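Local structure of putative TetR transcriptional regulator (Rhodococcus sp., 2I10) at residues B[78-82]-B[83-87]. The protein probably binds DNA as a transcriptional regulator of the TetR family. Sequence-based numbering, arbitrary orientation.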
loop_
_atom_site.group_PDB
_atom_site.type_symbol
_atom_site.label_atom_id
_atom_site.label_comp_id
_atom_site.label_asym_id
_atom_site.label_seq_id
_atom_site.Cartn_x
_atom_site.Cartn_y
_atom_site.Cartn_z
HETATM N N MSE B 78 13.918 -12.481 -11.095
HETATM C CA MSE B 78 13.321 -13.130 -12.268
HETATM C C MSE B 78 14.190 -14.266 -12.824
HETATM O O MSE B 78 13.689 -15.097 -13.578
HETATM C CB MSE B 78 13.011 -12.100 -13.360
HETATM C CG MSE B 78 11.962 -11.053 -12.960
HETATM SE SE MSE B 78 10.178 -11.781 -12.497
HETATM C CE MSE B 78 10.375 -11.865 -10.576
ATOM N N VAL B 79 15.475 -14.295 -12.431
ATOM C CA VAL B 79 16.450 -15.297 -12.892
ATOM C C VAL B 79 16.215 -16.683 -12.277
ATOM O O VAL B 79 16.716 -17.670 -12.773
ATOM C CB VAL B 79 17.924 -14.784 -12.718
ATOM C CG1 VAL B 79 18.938 -15.864 -12.997
ATOM C CG2 VAL B 79 18.185 -13.647 -13.677
ATOM N N ARG B 80 15.411 -16.778 -11.238
ATOM C CA ARG B 80 15.050 -18.071 -10.673
ATOM C C ARG B 80 14.378 -18.955 -11.723
ATOM O O ARG B 80 13.702 -18.448 -12.623
ATOM C CB ARG B 80 14.136 -17.910 -9.437
ATOM C CG ARG B 80 14.698 -17.019 -8.303
ATOM C CD ARG B 80 16.152 -17.295 -7.926
ATOM N NE ARG B 80 16.323 -18.484 -7.090
ATOM C CZ ARG B 80 16.931 -18.500 -5.893
ATOM N NH1 ARG B 80 17.444 -17.390 -5.356
ATOM N NH2 ARG B 80 17.035 -19.642 -5.218
ATOM N N PRO B 81 14.555 -20.294 -11.594
ATOM C CA PRO B 81 14.186 -21.266 -12.615
ATOM C C PRO B 81 12.695 -21.451 -12.895
ATOM O O PRO B 81 12.361 -22.048 -13.897
ATOM C CB PRO B 81 14.761 -22.587 -12.062
ATOM C CG PRO B 81 15.729 -22.172 -11.005
ATOM C CD PRO B 81 15.173 -20.953 -10.427
ATOM N N THR B 82 11.815 -21.004 -11.994
ATOM C CA THR B 82 10.353 -21.076 -12.209
ATOM C C THR B 82 9.757 -19.719 -11.887
ATOM O O THR B 82 10.374 -18.921 -11.178
ATOM C CB THR B 82 9.620 -22.193 -11.348
ATOM O OG1 THR B 82 9.784 -21.946 -9.945
ATOM C CG2 THR B 82 10.116 -23.630 -11.682
ATOM N N ALA B 83 8.590 -19.444 -12.463
ATOM C CA ALA B 83 7.816 -18.225 -12.177
ATOM C C ALA B 83 7.459 -18.147 -10.686
ATOM O O ALA B 83 7.585 -17.075 -10.068
ATOM C CB ALA B 83 6.549 -18.204 -13.027
ATOM N N HIS B 84 7.019 -19.285 -10.115
ATOM C CA HIS B 84 6.734 -19.376 -8.680
ATOM C C HIS B 84 7.958 -18.947 -7.833
ATOM O O HIS B 84 7.843 -18.046 -7.017
ATOM C CB HIS B 84 6.244 -20.765 -8.229
ATOM C CG HIS B 84 6.168 -20.889 -6.726
ATOM N ND1 HIS B 84 5.184 -20.270 -5.978
ATOM C CD2 HIS B 84 7.025 -21.440 -5.835
ATOM C CE1 HIS B 84 5.425 -20.464 -4.692
ATOM N NE2 HIS B 84 6.530 -21.180 -4.577
ATOM N N GLU B 85 9.111 -19.590 -8.028
ATOM C CA GLU B 85 10.331 -19.231 -7.281
ATOM C C GLU B 85 10.772 -17.793 -7.512
ATOM O O GLU B 85 11.274 -17.140 -6.573
ATOM C CB GLU B 85 11.496 -20.166 -7.618
ATOM C CG GLU B 85 12.568 -20.173 -6.552
ATOM C CD GLU B 85 13.777 -21.071 -6.868
ATOM O OE1 GLU B 85 13.639 -22.105 -7.592
ATOM O OE2 GLU B 85 14.870 -20.747 -6.331
ATOM N N ALA B 86 10.589 -17.309 -8.745
ATOM C CA ALA B 86 10.872 -15.905 -9.118
ATOM C C ALA B 86 10.084 -14.916 -8.247
ATOM O O ALA B 86 10.651 -14.029 -7.594
ATOM C CB ALA B 86 10.574 -15.651 -10.624
ATOM N N VAL B 87 8.772 -15.088 -8.258
ATOM C CA VAL B 87 7.847 -14.289 -7.450
ATOM C C VAL B 87 8.085 -14.427 -5.922
ATOM O O VAL B 87 8.098 -13.406 -5.206
ATOM C CB VAL B 87 6.421 -14.547 -7.899
ATOM C CG1 VAL B 87 5.375 -13.983 -6.889
ATOM C CG2 VAL B 87 6.238 -13.950 -9.344
#
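T82 and E85 meet at the start of helix 83-98 in a worked example of N-capping: OG1 of T82 accepts a nearly straight bond (164°) from the backbone N of E85 at 3.1 Å. With chi1 at 61°, the hydroxyl sits between the backbone N and the carbonyl carbon of T82, a rotation that turns it to the first helical turn. The same residue gives its carbonyl to the helix, where T82 O accepts from N of A86 at 2.9 Å. E85 sends its extended chain back over the loop, where OE2 forms a salt bridge with R80 and lies 2.7 Å from NH2 and 2.8 Å from NE. OE2 approaches the guanidinium of R80 at its edge, near the plane of that group, yet both hydrogen bonds are weak and the carboxylate plane is turned 64° from the guanidinium. The other oxygen, OE1, rests 3.4 Å from CD of P81. The chain of selenomethionine M78, bent at chi2 and chi3, brings CE to 3.8 Å from CB of A86. Farther out, D89 forms a second salt bridge, at NH1 of R80, R141 of helix 121-148 donates to R80 O, and D150 accepts from the backbone N of A83. Were E85 an alanine, R80 NE and NH2 would probably lose the carboxylate they share. Cap and ion pair thus join the loop to its helix, and a carboxylate near the N-terminus probably interacts favourably with the helix dipole.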